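Local coordinates for protein inorganic pyrophosphatase (Neisseria gonorrhoeae, PDB 5TEA) that probably catalyses the magnesium-dependent hydrolysis of inorganic pyrophosphate to two phosphate ions, working as a homohexamer, at residues B[142-145]-B[146-150]. Residues are numbered along the deposited sequence; the frame is centred on the assembly and turned at random.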
loop_
_atom_site.group_PDB
_atom_site.type_symbol
_atom_site.label_atom_id
_atom_site.label_comp_id
_atom_site.label_asym_id
_atom_site.label_seq_id
_atom_site.Cartn_x
_atom_site.Cartn_y
_atom_site.Cartn_z
ATOM N N GLN B 142 0.503 15.843 -17.473
ATOM C CA GLN B 142 1.076 15.650 -16.137
ATOM C C GLN B 142 2.550 15.272 -16.222
ATOM O O GLN B 142 3.375 15.766 -15.444
ATOM C CB GLN B 142 0.307 14.566 -15.368
ATOM C CG GLN B 142 -1.109 14.924 -14.974
ATOM C CD GLN B 142 -1.742 13.852 -14.098
ATOM O OE1 GLN B 142 -1.227 13.530 -13.018
ATOM N NE2 GLN B 142 -2.858 13.295 -14.555
ATOM N N ILE B 143 2.896 14.395 -17.166
ATOM C CA ILE B 143 4.290 14.020 -17.359
ATOM C C ILE B 143 5.097 15.233 -17.782
ATOM O O ILE B 143 6.223 15.444 -17.321
ATOM C CB ILE B 143 4.401 12.893 -18.407
ATOM C CG1 ILE B 143 3.671 11.626 -17.932
ATOM C CG2 ILE B 143 5.871 12.605 -18.717
ATOM C CD1 ILE B 143 3.606 10.542 -18.994
ATOM N N GLU B 144 4.528 16.044 -18.673
ATOM C CA GLU B 144 5.201 17.262 -19.108
ATOM C C GLU B 144 5.439 18.191 -17.931
ATOM O O GLU B 144 6.540 18.731 -17.763
ATOM C CB GLU B 144 4.376 17.961 -20.186
ATOM C CG GLU B 144 5.064 19.184 -20.791
ATOM C CD GLU B 144 4.335 19.720 -22.009
ATOM O OE1 GLU B 144 3.749 18.916 -22.761
ATOM O OE2 GLU B 144 4.341 20.950 -22.213
ATOM N N PHE B 145 4.416 18.387 -17.096
ATOM C CA PHE B 145 4.590 19.275 -15.949
ATOM C C PHE B 145 5.674 18.753 -15.021
ATOM O O PHE B 145 6.514 19.529 -14.531
ATOM C CB PHE B 145 3.276 19.447 -15.183
ATOM C CG PHE B 145 3.378 20.435 -14.033
ATOM C CD1 PHE B 145 3.906 20.046 -12.807
ATOM C CD2 PHE B 145 2.963 21.752 -14.192
ATOM C CE1 PHE B 145 4.023 20.950 -11.768
ATOM C CE2 PHE B 145 3.068 22.668 -13.145
ATOM C CZ PHE B 145 3.596 22.259 -11.932
ATOM N N HIS B 146 5.654 17.447 -14.746
ATOM C CA HIS B 146 6.652 16.843 -13.876
ATOM C C HIS B 146 8.057 17.178 -14.348
ATOM O O HIS B 146 8.885 17.673 -13.578
ATOM C CB HIS B 146 6.467 15.317 -13.806
ATOM C CG HIS B 146 7.556 14.628 -13.040
ATOM N ND1 HIS B 146 7.574 14.562 -11.661
ATOM C CD2 HIS B 146 8.704 14.045 -13.456
ATOM C CE1 HIS B 146 8.668 13.932 -11.267
ATOM N NE2 HIS B 146 9.379 13.624 -12.339
ATOM N N PHE B 147 8.355 16.890 -15.611
ATOM C CA PHE B 147 9.730 17.054 -16.052
ATOM C C PHE B 147 10.108 18.509 -16.268
ATOM O O PHE B 147 11.298 18.822 -16.247
ATOM C CB PHE B 147 9.980 16.210 -17.319
ATOM C CG PHE B 147 10.166 14.756 -17.003
ATOM C CD1 PHE B 147 11.358 14.307 -16.448
ATOM C CD2 PHE B 147 9.124 13.846 -17.180
ATOM C CE1 PHE B 147 11.534 12.966 -16.087
ATOM C CE2 PHE B 147 9.290 12.499 -16.813
ATOM C CZ PHE B 147 10.496 12.060 -16.290
ATOM N N ASN B 148 9.129 19.400 -16.463
ATOM C CA ASN B 148 9.406 20.833 -16.532
ATOM C C ASN B 148 9.709 21.437 -15.165
ATOM O O ASN B 148 10.307 22.519 -15.095
ATOM C CB ASN B 148 8.205 21.580 -17.138
ATOM C CG ASN B 148 8.201 21.538 -18.658
ATOM O OD1 ASN B 148 9.238 21.306 -19.273
ATOM N ND2 ASN B 148 7.044 21.806 -19.267
ATOM N N HIS B 149 9.339 20.759 -14.082
ATOM C CA HIS B 149 9.404 21.381 -12.766
ATOM C C HIS B 149 10.116 20.575 -11.680
ATOM O O HIS B 149 10.225 21.067 -10.548
ATOM C CB HIS B 149 7.979 21.696 -12.296
ATOM C CG HIS B 149 7.311 22.764 -13.101
ATOM N ND1 HIS B 149 7.566 24.104 -12.904
ATOM C CD2 HIS B 149 6.426 22.694 -14.125
ATOM C CE1 HIS B 149 6.849 24.815 -13.759
ATOM N NE2 HIS B 149 6.150 23.984 -14.512
ATOM N N TYR B 150 10.609 19.369 -11.972
ATOM C CA TYR B 150 11.019 18.501 -10.868
ATOM C C TYR B 150 12.303 18.951 -10.182
ATOM O O TYR B 150 12.581 18.490 -9.067
ATOM C CB TYR B 150 11.155 17.048 -11.338
ATOM C CG TYR B 150 12.370 16.759 -12.188
ATOM C CD1 TYR B 150 12.448 17.206 -13.502
ATOM C CD2 TYR B 150 13.431 16.018 -11.680
ATOM C CE1 TYR B 150 13.558 16.921 -14.287
ATOM C CE2 TYR B 150 14.539 15.730 -12.451
ATOM C CZ TYR B 150 14.598 16.182 -13.755
ATOM O OH TYR B 150 15.702 15.898 -14.524
HETATM O O HOH W 1 7.134 22.229 -22.062
#
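Residues 142-149 wind through the C-terminal part of helix 137-149, with Tyr-150 following in the loop; His-146 N, Phe-147 N and Asn-148 N donate to the carbonyl oxygens of Gln-142, Ile-143 and Glu-144 in alpha-helical i to i+4 bonds, His-146 N to Gln-142 O at 2.9 Å. One turn apart, the rings of Phe-145 and His-149 stack face to face, centroids 4.2 Å apart and planes inclined by 28°, with His-149 CD2 over the centre of the phenyl face. The phenyl CG is anti to the backbone N (chi1 -176°), beside the carbonyl carbon, and the ring turns one face to the imidazole. His-149 ND1 hydrogen-bonds Asp-152 OD2, which probably limits rotation of the imidazole, while Phe-59 of a second subunit meets Phe-145 edge to face. On the side facing the sheet, Ile-143 CG2 touches the Phe-147 ring edge in its plane, 3.8 Å from Phe-147 CD2, and both side chains pack on Met-103 and Leu-82. Glu-144 and Asn-148 run side by side; a water donates to Glu-144 OE2 (3.1 Å) and accepts from Asn-148 ND2 (2.8 Å). Trp-164 NE1 hydrogen-bonds Glu-144 OE1, and Val-161 N hydrogen-bonds Asn-148 OD1. Water and strand 159-165 thus satisfy this polar pair, while the apolar side sets Phe-147 beside Tyr-65, predicted like Tyr-150 to bind substrate, consistent with a part in shaping that pocket.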